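Local coordinates for protein catalase (Bacillus pumilus, PDB 4QOL) that breaks down hydrogen peroxide to water and oxygen at a heme centre, and also shows peroxidase-like activity toward phenolic substrates, at residues H57-E68 with K87-V98; F308-F316 with N351-C359. All coordinates share one frame; numbering follows the deposited sequence.

How the contacts relate
Both contacts are largely buried and both touch the same heme. Contact 1 lies nearer the centre of the chain. It pairs two neighbouring strands of the antiparallel barrel, and a regular backbone ladder holds it. Contact 2 has no strand. It joins the end of helix 307-312 and the turn after it to a loop of short 3-10 segments, and the amide of one asparagine supplies its direct hydrogen bonds. Contact 2 packs on the barrel strands of contact 1: A314 CB lies 3.6 Å from F92 CE2, and Y64 OH probably hydrogen-bonds E310 OE1. Contact 2 also meets another subunit along the side of Q313.

Contact 1 (H57-E68 with K87-V98); sequences HARGAGAYGVFE and KQTDVFVRFSTV. With HEM (protoporphyrin IX containing Fe), chain E.
This pair of antiparallel strands belongs to the catalase beta-barrel, and its H57 end forms part of the heme pocket. Matched backbone N-H and C=O groups join A61 with F95, A63 with V93, G65 with V91 and F67 with T89. The ladder bends near G65, where V91 N reaches G65 O from above the carbonyl plane.

At the heme end the H57 ring lies between two groups. Pyrrole ring D covers one face, with H57 NE2 3.3 Å from HEM C1D. V98 CG2 sits over the opposite face, 3.8 Å from the ring centroid, in a CH-pi contact. H57 ND1 donates to S96 OG at 2.7 Å, and the hydroxyl lies close to the ring plane.

R94 runs extended from CG to NE, with CG anti to the backbone N (chi1 -174°). Its NH1 and NH2 both grip H57 O end-on, at 2.9 and 3.0 Å, in the carbonyl plane. R94 NH1 also donates to propionate oxygen HEM O1D at 3.0 Å. G60 CA lies over one face of the guanidinium.

Farther along, F92 turns an edge to the face of Y64. F92 CD1 stands over the centre of the Y64 ring, the planes meet at 56°, and the centroids are 4.7 Å apart. R302 adds a cation-pi contact to Y64.

H57 is the histidine expected on the distal side of a catalase heme. The in-plane bond from ND1 to S96 helps to fix the turn of the ring, which V98 and pyrrole D hold flat between them. R94 ties the H57 backbone to a propionate, and its positive charge would probably help to balance that carboxylate.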
loop_
_atom_site.group_PDB
_atom_site.type_symbol
_atom_site.label_atom_id
_atom_site.label_comp_id
_atom_site.label_asym_id
_atom_site.label_seq_id
_atom_site.Cartn_x
_atom_site.Cartn_y
_atom_site.Cartn_z
ATOM N N HIS A 57 17.312 6.247 -10.851
ATOM C CA HIS A 57 17.835 7.448 -10.122
ATOM C C HIS A 57 17.613 7.375 -8.613
ATOM O O HIS A 57 17.332 8.362 -7.926
ATOM C CB HIS A 57 17.263 8.713 -10.658
ATOM C CG HIS A 57 17.606 8.984 -12.112
ATOM N ND1 HIS A 57 18.472 9.974 -12.473
ATOM C CD2 HIS A 57 17.112 8.474 -13.254
ATOM C CE1 HIS A 57 18.540 10.052 -13.803
ATOM N NE2 HIS A 57 17.715 9.158 -14.308
ATOM N N ALA A 58 17.698 6.154 -8.115
ATOM C CA ALA A 58 17.428 5.912 -6.668
ATOM C C ALA A 58 18.417 6.604 -5.730
ATOM O O ALA A 58 18.050 7.057 -4.659
ATOM C CB ALA A 58 17.426 4.417 -6.395
ATOM N N ARG A 59 19.680 6.651 -6.119
ATOM C CA ARG A 59 20.720 7.367 -5.392
ATOM C C ARG A 59 20.804 8.796 -5.813
ATOM O O ARG A 59 21.003 9.063 -6.990
ATOM C CB ARG A 59 22.122 6.723 -5.680
ATOM C CG ARG A 59 23.329 7.591 -5.277
ATOM C CD ARG A 59 23.475 7.934 -3.809
ATOM N NE ARG A 59 24.273 6.945 -3.132
ATOM C CZ ARG A 59 24.559 6.980 -1.848
ATOM N NH1 ARG A 59 24.060 7.933 -1.069
ATOM N NH2 ARG A 59 25.295 6.003 -1.317
ATOM N N GLY A 60 20.629 9.733 -4.855
ATOM C CA GLY A 60 20.729 11.163 -5.160
ATOM C C GLY A 60 20.749 12.056 -3.946
ATOM O O GLY A 60 20.680 11.597 -2.819
ATOM N N ALA A 61 20.760 13.357 -4.220
ATOM C CA ALA A 61 20.960 14.386 -3.221
ATOM C C ALA A 61 20.232 15.624 -3.684
ATOM O O ALA A 61 20.268 15.949 -4.849
ATOM C CB ALA A 61 22.450 14.703 -3.021
ATOM N N GLY A 62 19.677 16.343 -2.713
ATOM C CA GLY A 62 18.880 17.529 -3.039
ATOM C C GLY A 62 19.369 18.816 -2.378
ATOM O O GLY A 62 19.964 18.799 -1.314
ATOM N N ALA A 63 18.979 19.937 -2.944
ATOM C CA ALA A 63 19.242 21.248 -2.347
ATOM C C ALA A 63 18.242 22.264 -2.862
ATOM O O ALA A 63 17.731 22.118 -3.960
ATOM C CB ALA A 63 20.648 21.691 -2.665
ATOM N N TYR A 64 18.000 23.292 -2.064
ATOM C CA TYR A 64 17.152 24.436 -2.539
ATOM C C TYR A 64 17.989 25.601 -3.009
ATOM O O TYR A 64 19.153 25.745 -2.659
ATOM C CB TYR A 64 16.300 24.914 -1.365
ATOM C CG TYR A 64 15.319 23.914 -0.870
ATOM C CD1 TYR A 64 15.676 23.040 0.132
ATOM C CD2 TYR A 64 14.007 23.913 -1.307
ATOM C CE1 TYR A 64 14.750 22.116 0.645
ATOM C CE2 TYR A 64 13.064 23.026 -0.797
ATOM C CZ TYR A 64 13.480 22.098 0.169
ATOM O OH TYR A 64 12.523 21.217 0.695
ATOM N N GLY A 65 17.361 26.453 -3.817
ATOM C CA GLY A 65 18.019 27.621 -4.260
ATOM C C GLY A 65 17.093 28.596 -4.934
ATOM O O GLY A 65 15.895 28.617 -4.689
ATOM N N VAL A 66 17.686 29.448 -5.738
ATOM C CA VAL A 66 16.967 30.516 -6.450
ATOM C C VAL A 66 17.417 30.581 -7.902
ATOM O O VAL A 66 18.584 30.418 -8.205
ATOM C CB VAL A 66 17.169 31.905 -5.768
ATOM C CG1 VAL A 66 16.476 32.998 -6.538
ATOM C CG2 VAL A 66 16.623 31.870 -4.349
ATOM N N PHE A 67 16.459 30.753 -8.794
ATOM C CA PHE A 67 16.718 31.094 -10.161
ATOM C C PHE A 67 16.378 32.560 -10.468
ATOM O O PHE A 67 15.334 33.017 -10.114
ATOM C CB PHE A 67 15.885 30.208 -11.109
ATOM C CG PHE A 67 16.108 30.557 -12.557
ATOM C CD1 PHE A 67 17.213 30.060 -13.226
ATOM C CD2 PHE A 67 15.199 31.332 -13.253
ATOM C CE1 PHE A 67 17.453 30.360 -14.539
ATOM C CE2 PHE A 67 15.434 31.633 -14.587
ATOM C CZ PHE A 67 16.570 31.174 -15.214
ATOM N N GLU A 68 17.324 33.270 -11.064
ATOM C CA GLU A 68 17.134 34.678 -11.447
ATOM C C GLU A 68 17.273 34.876 -12.940
ATOM O O GLU A 68 18.292 34.534 -13.518
ATOM C CB GLU A 68 18.162 35.576 -10.724
ATOM C CG GLU A 68 17.920 37.061 -10.997
ATOM C CD GLU A 68 18.716 37.957 -10.088
ATOM O OE1 GLU A 68 19.253 37.475 -9.075
ATOM O OE2 GLU A 68 18.812 39.147 -10.394
ATOM N N LYS A 87 13.687 38.798 -12.247
ATOM C CA LYS A 87 12.685 38.006 -11.578
ATOM C C LYS A 87 13.299 36.735 -10.954
ATOM O O LYS A 87 13.997 36.005 -11.637
ATOM C CB LYS A 87 11.576 37.604 -12.551
ATOM C CG LYS A 87 10.419 36.930 -11.827
ATOM C CD LYS A 87 9.255 36.747 -12.788
ATOM C CE LYS A 87 7.923 36.900 -12.110
ATOM N NZ LYS A 87 6.914 37.191 -13.181
ATOM N N GLN A 88 13.030 36.523 -9.676
ATOM C CA GLN A 88 13.564 35.404 -8.921
ATOM C C GLN A 88 12.443 34.397 -8.615
ATOM O O GLN A 88 11.370 34.759 -8.161
ATOM C CB GLN A 88 14.207 35.882 -7.625
ATOM C CG GLN A 88 15.370 36.804 -7.867
ATOM C CD GLN A 88 15.984 37.375 -6.593
ATOM O OE1 GLN A 88 15.630 36.981 -5.490
ATOM N NE2 GLN A 88 16.959 38.262 -6.742
ATOM N N THR A 89 12.771 33.129 -8.805
ATOM C CA THR A 89 11.872 32.019 -8.503
ATOM C C THR A 89 12.652 31.038 -7.637
ATOM O O THR A 89 13.785 30.657 -7.976
ATOM C CB THR A 89 11.462 31.340 -9.781
ATOM O OG1 THR A 89 10.796 32.309 -10.595
ATOM C CG2 THR A 89 10.524 30.144 -9.547
ATOM N N ASP A 90 12.018 30.579 -6.549
ATOM C CA ASP A 90 12.593 29.543 -5.744
ATOM C C ASP A 90 12.682 28.200 -6.524
ATOM O O ASP A 90 11.769 27.880 -7.283
ATOM C CB ASP A 90 11.770 29.341 -4.433
ATOM C CG ASP A 90 11.984 30.436 -3.427
ATOM O OD1 ASP A 90 12.888 31.287 -3.607
ATOM O OD2 ASP A 90 11.258 30.442 -2.413
ATOM N N VAL A 91 13.718 27.374 -6.205
ATOM C CA VAL A 91 13.847 26.042 -6.798
ATOM C C VAL A 91 14.183 25.014 -5.721
ATOM O O VAL A 91 14.709 25.339 -4.670
ATOM C CB VAL A 91 14.915 25.916 -7.926
ATOM C CG1 VAL A 91 14.567 26.799 -9.123
ATOM C CG2 VAL A 91 16.329 26.269 -7.460
ATOM N N PHE A 92 13.797 23.789 -6.013
ATOM C CA PHE A 92 14.379 22.596 -5.438
ATOM C C PHE A 92 14.978 21.745 -6.515
ATOM O O PHE A 92 14.328 21.524 -7.537
ATOM C CB PHE A 92 13.326 21.775 -4.630
ATOM C CG PHE A 92 13.911 20.547 -3.987
ATOM C CD1 PHE A 92 14.727 20.666 -2.886
ATOM C CD2 PHE A 92 13.655 19.305 -4.515
ATOM C CE1 PHE A 92 15.342 19.517 -2.322
ATOM C CE2 PHE A 92 14.245 18.171 -3.947
ATOM C CZ PHE A 92 15.036 18.272 -2.850
ATOM N N VAL A 93 16.155 21.149 -6.231
ATOM C CA VAL A 93 16.931 20.406 -7.233
ATOM C C VAL A 93 17.376 19.102 -6.646
ATOM O O VAL A 93 17.842 19.067 -5.518
ATOM C CB VAL A 93 18.203 21.206 -7.719
ATOM C CG1 VAL A 93 19.066 20.328 -8.620
ATOM C CG2 VAL A 93 17.758 22.536 -8.367
ATOM N N ARG A 94 17.160 18.023 -7.378
ATOM C CA ARG A 94 17.745 16.730 -6.993
ATOM C C ARG A 94 18.694 16.221 -8.110
ATOM O O ARG A 94 18.327 16.214 -9.286
ATOM C CB ARG A 94 16.686 15.675 -6.715
ATOM C CG ARG A 94 17.240 14.362 -6.177
ATOM C CD ARG A 94 16.106 13.457 -5.649
ATOM N NE ARG A 94 16.572 12.138 -5.200
ATOM C CZ ARG A 94 16.863 11.107 -5.993
ATOM N NH1 ARG A 94 16.834 11.194 -7.279
ATOM N NH2 ARG A 94 17.221 9.947 -5.434
ATOM N N PHE A 95 19.898 15.832 -7.688
ATOM C CA PHE A 95 20.931 15.215 -8.554
ATOM C C PHE A 95 20.950 13.784 -8.241
ATOM O O PHE A 95 20.662 13.399 -7.066
ATOM C CB PHE A 95 22.305 15.843 -8.304
ATOM C CG PHE A 95 22.361 17.344 -8.593
ATOM C CD1 PHE A 95 22.319 17.859 -9.871
ATOM C CD2 PHE A 95 22.472 18.235 -7.525
ATOM C CE1 PHE A 95 22.434 19.229 -10.087
ATOM C CE2 PHE A 95 22.573 19.604 -7.736
ATOM C CZ PHE A 95 22.538 20.099 -8.997
ATOM N N SER A 96 21.369 12.944 -9.176
ATOM C CA SER A 96 21.315 11.527 -8.953
ATOM C C SER A 96 22.238 10.785 -9.926
ATOM O O SER A 96 22.624 11.318 -10.978
ATOM C CB SER A 96 19.865 11.032 -9.133
ATOM O OG SER A 96 19.340 11.466 -10.364
ATOM N N THR A 97 22.559 9.524 -9.599
ATOM C CA THR A 97 22.933 8.541 -10.612
ATOM C C THR A 97 21.714 7.901 -11.185
ATOM O O THR A 97 20.598 8.416 -10.986
ATOM C CB THR A 97 23.917 7.474 -9.999
ATOM O OG1 THR A 97 23.274 6.744 -8.978
ATOM C CG2 THR A 97 25.216 8.167 -9.405
ATOM N N VAL A 98 21.831 6.808 -11.920
ATOM C CA VAL A 98 20.698 6.215 -12.613
ATOM C C VAL A 98 20.341 4.789 -12.225
ATOM O O VAL A 98 19.199 4.525 -11.842
ATOM C CB VAL A 98 20.834 6.280 -14.159
ATOM C CG1 VAL A 98 19.590 5.623 -14.814
ATOM C CG2 VAL A 98 21.030 7.707 -14.586
HETATM C CHA HEM E . 13.482 9.409 -12.495
HETATM C CHB HEM E . 10.975 7.131 -15.968
HETATM C CHC HEM E . 13.951 9.221 -19.370
HETATM C CHD HEM E . 15.855 11.952 -15.849
HETATM C C1A HEM E . 12.576 8.587 -13.148
HETATM C C2A HEM E . 11.606 7.747 -12.513
HETATM C C3A HEM E . 10.903 7.113 -13.490
HETATM C C4A HEM E . 11.426 7.556 -14.719
HETATM C CMA HEM E . 9.723 6.187 -13.435
HETATM C CAA HEM E . 11.406 7.660 -11.034
HETATM C CBA HEM E . 10.766 9.001 -10.616
HETATM C CGA HEM E . 10.335 8.997 -9.198
HETATM O O1A HEM E . 10.042 10.090 -8.673
HETATM O O2A HEM E . 10.163 7.926 -8.570
HETATM C C1B HEM E . 11.624 7.521 -17.173
HETATM C C2B HEM E . 11.201 7.035 -18.451
HETATM C C3B HEM E . 12.020 7.583 -19.403
HETATM C C4B HEM E . 12.949 8.485 -18.704
HETATM C CMB HEM E . 10.047 6.089 -18.666
HETATM C CAB HEM E . 11.989 7.435 -20.859
HETATM C CBB HEM E . 10.902 6.918 -21.437
HETATM C C1C HEM E . 14.729 10.160 -18.693
HETATM C C2C HEM E . 15.419 11.172 -19.320
HETATM C C3C HEM E . 15.974 11.922 -18.330
HETATM C C4C HEM E . 15.558 11.420 -17.075
HETATM C CMC HEM E . 15.581 11.294 -20.820
HETATM C CAC HEM E . 16.689 13.140 -18.514
HETATM C CBC HEM E . 16.419 13.846 -19.599
HETATM C C1D HEM E . 15.326 11.432 -14.658
HETATM C C2D HEM E . 15.728 11.963 -13.355
HETATM C C3D HEM E . 15.107 11.255 -12.406
HETATM C C4D HEM E . 14.302 10.288 -13.145
HETATM C CMD HEM E . 16.701 13.094 -13.200
HETATM C CAD HEM E . 15.184 11.434 -10.911
HETATM C CBD HEM E . 14.223 12.594 -10.566
HETATM C CGD HEM E . 14.362 12.757 -9.080
HETATM O O1D HEM E . 15.310 13.422 -8.679
HETATM O O2D HEM E . 13.543 12.238 -8.275
HETATM N NA HEM E . 12.440 8.488 -14.536
HETATM N NB HEM E . 12.648 8.365 -17.400
HETATM N NC HEM E . 14.751 10.354 -17.329
HETATM N ND HEM E . 14.468 10.430 -14.502
HETATM FE FE HEM E . 13.599 9.440 -15.897
HETATM O O HOH W 1 18.175 3.400 -9.509
HETATM O O HOH W 2 20.730 5.545 -8.706
#

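Contact 2 (F308-F316 with N351-C359); sequences FAETEQAAF and NYMRIPVNC. With HEM (protoporphyrin IX containing Fe), chain E.
Y352 is the first residue of 351-359 to touch the other segment. Its ring carbons CD2 and CE2 each lie 3.6 Å from A315 CB. I355 crosses Q313 at about a right angle, with I355 CG2 3.5 Å from Q313 NE2. That nitrogen donates to A309 O and also to T374 O of another subunit. V357 CG1 takes the position between its backbone N and carbonyl carbon (chi1 68°), and packs 3.5 Å from E310 O and against A314. A water joins V357 N to A309 O.

N358 makes the direct polar links. Its OD1 accepts from A315 N at 2.9 Å. Its ND2 donates to Q313 O at 3.2 Å and to Y352 O within its own loop. ND2 and I355 N reach Y352 O from opposite faces of the carbonyl plane. A leucine here would probably leave A315 N and Q313 O without these partners and weaken the tie between the loop and the helix end.

Beyond A315, F316 reaches a heme propionate, with F316 CD1 3.5 Å from HEM CGD. Helix 331-348 flanks the contact, touching Q313 and A315 through L348 and Q344. Strand 88-96 lies against A314 and V357 through F92, and F316 rests on strand 113-120.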
loop_
_atom_site.group_PDB
_atom_site.type_symbol
_atom_site.label_atom_id
_atom_site.label_comp_id
_atom_site.label_asym_id
_atom_site.label_seq_id
_atom_site.Cartn_x
_atom_site.Cartn_y
_atom_site.Cartn_z
ATOM N N PHE A 308 14.873 12.400 4.142
ATOM C CA PHE A 308 13.722 11.581 3.702
ATOM C C PHE A 308 12.545 12.471 3.235
ATOM O O PHE A 308 11.944 12.234 2.178
ATOM C CB PHE A 308 13.281 10.635 4.812
ATOM C CG PHE A 308 12.077 9.815 4.483
ATOM C CD1 PHE A 308 12.196 8.604 3.850
ATOM C CD2 PHE A 308 10.802 10.307 4.729
ATOM C CE1 PHE A 308 11.043 7.885 3.504
ATOM C CE2 PHE A 308 9.649 9.559 4.422
ATOM C CZ PHE A 308 9.757 8.372 3.801
ATOM N N ALA A 309 12.146 13.396 4.092
ATOM C CA ALA A 309 10.919 14.078 3.904
ATOM C C ALA A 309 10.967 14.951 2.647
ATOM O O ALA A 309 9.936 15.189 2.014
ATOM C CB ALA A 309 10.532 14.930 5.143
ATOM N N GLU A 310 12.154 15.482 2.348
ATOM C CA GLU A 310 12.348 16.462 1.268
ATOM C C GLU A 310 13.031 15.851 0.064
ATOM O O GLU A 310 12.480 15.888 -1.011
ATOM C CB GLU A 310 13.139 17.659 1.814
ATOM C CG GLU A 310 12.353 18.415 2.883
ATOM C CD GLU A 310 13.177 19.409 3.617
ATOM O OE1 GLU A 310 13.563 20.379 2.967
ATOM O OE2 GLU A 310 13.467 19.195 4.833
ATOM N N THR A 311 14.170 15.214 0.229
ATOM C CA THR A 311 14.866 14.650 -0.937
ATOM C C THR A 311 14.267 13.300 -1.377
ATOM O O THR A 311 13.939 13.125 -2.559
ATOM C CB THR A 311 16.374 14.569 -0.707
ATOM O OG1 THR A 311 16.869 15.873 -0.374
ATOM C CG2 THR A 311 17.103 14.033 -1.885
ATOM N N GLU A 312 14.079 12.387 -0.425
ATOM C CA GLU A 312 13.592 11.071 -0.800
ATOM C C GLU A 312 12.171 11.177 -1.342
ATOM O O GLU A 312 11.852 10.520 -2.324
ATOM C CB GLU A 312 13.734 10.069 0.323
ATOM C CG GLU A 312 13.351 8.676 -0.125
ATOM C CD GLU A 312 14.329 8.057 -1.134
ATOM O OE1 GLU A 312 13.905 7.146 -1.848
ATOM O OE2 GLU A 312 15.515 8.470 -1.167
ATOM N N GLN A 313 11.337 12.040 -0.753
ATOM C CA GLN A 313 9.929 12.122 -1.164
ATOM C C GLN A 313 9.679 13.166 -2.327
ATOM O O GLN A 313 8.573 13.284 -2.725
ATOM C CB GLN A 313 9.037 12.557 0.004
ATOM C CG GLN A 313 8.765 11.460 1.028
ATOM C CD GLN A 313 7.717 11.818 2.037
ATOM O OE1 GLN A 313 6.802 11.013 2.304
ATOM N NE2 GLN A 313 7.829 12.981 2.599
ATOM N N ALA A 314 10.696 13.881 -2.795
ATOM C CA ALA A 314 10.571 14.736 -3.928
ATOM C C ALA A 314 10.094 14.024 -5.155
ATOM O O ALA A 314 10.585 12.944 -5.541
ATOM C CB ALA A 314 11.837 15.506 -4.191
ATOM N N ALA A 315 9.158 14.633 -5.838
ATOM C CA ALA A 315 8.530 14.099 -7.010
ATOM C C ALA A 315 8.639 15.184 -8.111
ATOM O O ALA A 315 8.049 16.254 -7.981
ATOM C CB ALA A 315 7.031 13.799 -6.746
ATOM N N PHE A 316 9.319 14.850 -9.208
ATOM C CA PHE A 316 9.407 15.687 -10.385
ATOM C C PHE A 316 8.704 14.996 -11.520
ATOM O O PHE A 316 8.805 13.765 -11.652
ATOM C CB PHE A 316 10.859 15.892 -10.805
ATOM C CG PHE A 316 11.764 16.451 -9.741
ATOM C CD1 PHE A 316 12.351 15.628 -8.815
ATOM C CD2 PHE A 316 12.062 17.782 -9.684
ATOM C CE1 PHE A 316 13.222 16.145 -7.867
ATOM C CE2 PHE A 316 12.902 18.317 -8.721
ATOM C CZ PHE A 316 13.502 17.463 -7.817
ATOM N N ASN A 351 -1.873 11.114 -2.657
ATOM C CA ASN A 351 -1.758 12.509 -2.235
ATOM C C ASN A 351 -0.335 13.006 -2.122
ATOM O O ASN A 351 -0.038 13.955 -1.372
ATOM C CB ASN A 351 -2.573 12.757 -0.947
ATOM C CG ASN A 351 -4.029 12.681 -1.194
ATOM O OD1 ASN A 351 -4.521 13.278 -2.147
ATOM N ND2 ASN A 351 -4.736 11.878 -0.408
ATOM N N TYR A 352 0.564 12.487 -2.966
ATOM C CA TYR A 352 1.969 12.917 -2.897
ATOM C C TYR A 352 2.197 14.359 -3.202
ATOM O O TYR A 352 3.193 14.961 -2.728
ATOM C CB TYR A 352 2.858 12.025 -3.816
ATOM C CG TYR A 352 2.678 12.422 -5.337
ATOM C CD1 TYR A 352 1.649 11.919 -6.158
ATOM C CD2 TYR A 352 3.610 13.250 -5.944
ATOM C CE1 TYR A 352 1.554 12.256 -7.521
ATOM C CE2 TYR A 352 3.489 13.620 -7.279
ATOM C CZ TYR A 352 2.473 13.115 -8.063
ATOM O OH TYR A 352 2.342 13.446 -9.391
ATOM N N MET A 353 1.268 14.982 -3.936
ATOM C CA MET A 353 1.397 16.428 -4.213
ATOM C C MET A 353 1.160 17.346 -3.007
ATOM O O MET A 353 1.415 18.563 -3.078
ATOM C CB MET A 353 0.472 16.778 -5.395
ATOM C CG MET A 353 0.956 16.279 -6.762
ATOM S SD MET A 353 2.582 16.920 -7.236
ATOM C CE MET A 353 2.172 18.668 -7.393
ATOM N N ARG A 354 0.687 16.782 -1.908
ATOM C CA ARG A 354 0.600 17.482 -0.620
ATOM C C ARG A 354 1.799 17.394 0.288
ATOM O O ARG A 354 1.862 18.040 1.345
ATOM C CB ARG A 354 -0.651 16.971 0.123
ATOM C CG ARG A 354 -1.969 17.118 -0.652
ATOM C CD ARG A 354 -2.225 18.569 -1.053
ATOM N NE ARG A 354 -3.607 18.739 -1.530
ATOM C CZ ARG A 354 -4.207 19.931 -1.707
ATOM N NH1 ARG A 354 -3.591 21.058 -1.437
ATOM N NH2 ARG A 354 -5.438 19.977 -2.155
ATOM N N ILE A 355 2.775 16.583 -0.089
ATOM C CA ILE A 355 3.978 16.521 0.658
ATOM C C ILE A 355 4.676 17.864 0.454
ATOM O O ILE A 355 4.787 18.313 -0.647
ATOM C CB ILE A 355 4.850 15.394 0.122
ATOM C CG1 ILE A 355 4.203 14.040 0.399
ATOM C CG2 ILE A 355 6.277 15.431 0.715
ATOM C CD1 ILE A 355 4.846 12.873 -0.320
ATOM N N PRO A 356 5.146 18.489 1.520
ATOM C CA PRO A 356 5.606 19.902 1.415
ATOM C C PRO A 356 6.549 20.250 0.274
ATOM O O PRO A 356 6.275 21.222 -0.445
ATOM C CB PRO A 356 6.207 20.188 2.784
ATOM C CG PRO A 356 5.443 19.340 3.733
ATOM C CD PRO A 356 5.075 18.051 2.953
ATOM N N VAL A 357 7.629 19.458 0.037
ATOM C CA VAL A 357 8.501 19.781 -1.052
ATOM C C VAL A 357 7.839 19.777 -2.409
ATOM O O VAL A 357 8.252 20.503 -3.337
ATOM C CB VAL A 357 9.746 18.853 -1.027
ATOM C CG1 VAL A 357 9.372 17.400 -1.345
ATOM C CG2 VAL A 357 10.809 19.370 -1.978
ATOM N N ASN A 358 6.747 19.028 -2.558
ATOM C CA ASN A 358 6.042 18.950 -3.832
ATOM C C ASN A 358 4.903 19.955 -4.019
ATOM O O ASN A 358 4.390 20.103 -5.111
ATOM C CB ASN A 358 5.478 17.557 -3.997
ATOM C CG ASN A 358 6.575 16.491 -3.979
ATOM O OD1 ASN A 358 7.659 16.705 -4.488
ATOM N ND2 ASN A 358 6.258 15.312 -3.428
ATOM N N CYS A 359 4.569 20.632 -2.936
ATOM C CA CYS A 359 3.473 21.634 -2.953
ATOM C C CYS A 359 3.832 22.801 -3.839
ATOM O O CYS A 359 4.954 23.338 -3.739
ATOM C CB CYS A 359 3.190 22.131 -1.582
ATOM S SG CYS A 359 2.368 20.916 -0.513
HETATM C CHA HEM E . 13.482 9.409 -12.495
HETATM C CHB HEM E . 10.975 7.131 -15.968
HETATM C CHC HEM E . 13.951 9.221 -19.370
HETATM C CHD HEM E . 15.855 11.952 -15.849
HETATM C C1A HEM E . 12.576 8.587 -13.148
HETATM C C2A HEM E . 11.606 7.747 -12.513
HETATM C C3A HEM E . 10.903 7.113 -13.490
HETATM C C4A HEM E . 11.426 7.556 -14.719
HETATM C CMA HEM E . 9.723 6.187 -13.435
HETATM C CAA HEM E . 11.406 7.660 -11.034
HETATM C CBA HEM E . 10.766 9.001 -10.616
HETATM C CGA HEM E . 10.335 8.997 -9.198
HETATM O O1A HEM E . 10.042 10.090 -8.673
HETATM O O2A HEM E . 10.163 7.926 -8.570
HETATM C C1B HEM E . 11.624 7.521 -17.173
HETATM C C2B HEM E . 11.201 7.035 -18.451
HETATM C C3B HEM E . 12.020 7.583 -19.403
HETATM C C4B HEM E . 12.949 8.485 -18.704
HETATM C CMB HEM E . 10.047 6.089 -18.666
HETATM C CAB HEM E . 11.989 7.435 -20.859
HETATM C CBB HEM E . 10.902 6.918 -21.437
HETATM C C1C HEM E . 14.729 10.160 -18.693
HETATM C C2C HEM E . 15.419 11.172 -19.320
HETATM C C3C HEM E . 15.974 11.922 -18.330
HETATM C C4C HEM E . 15.558 11.420 -17.075
HETATM C CMC HEM E . 15.581 11.294 -20.820
HETATM C CAC HEM E . 16.689 13.140 -18.514
HETATM C CBC HEM E . 16.419 13.846 -19.599
HETATM C C1D HEM E . 15.326 11.432 -14.658
HETATM C C2D HEM E . 15.728 11.963 -13.355
HETATM C C3D HEM E . 15.107 11.255 -12.406
HETATM C C4D HEM E . 14.302 10.288 -13.145
HETATM C CMD HEM E . 16.701 13.094 -13.200
HETATM C CAD HEM E . 15.184 11.434 -10.911
HETATM C CBD HEM E . 14.223 12.594 -10.566
HETATM C CGD HEM E . 14.362 12.757 -9.080
HETATM O O1D HEM E . 15.310 13.422 -8.679
HETATM O O2D HEM E . 13.543 12.238 -8.275
HETATM N NA HEM E . 12.440 8.488 -14.536
HETATM N NB HEM E . 12.648 8.365 -17.400
HETATM N NC HEM E . 14.751 10.354 -17.329
HETATM N ND HEM E . 14.468 10.430 -14.502
HETATM FE FE HEM E . 13.599 9.440 -15.897
HETATM O O HOH W 3 8.640 17.671 2.191
#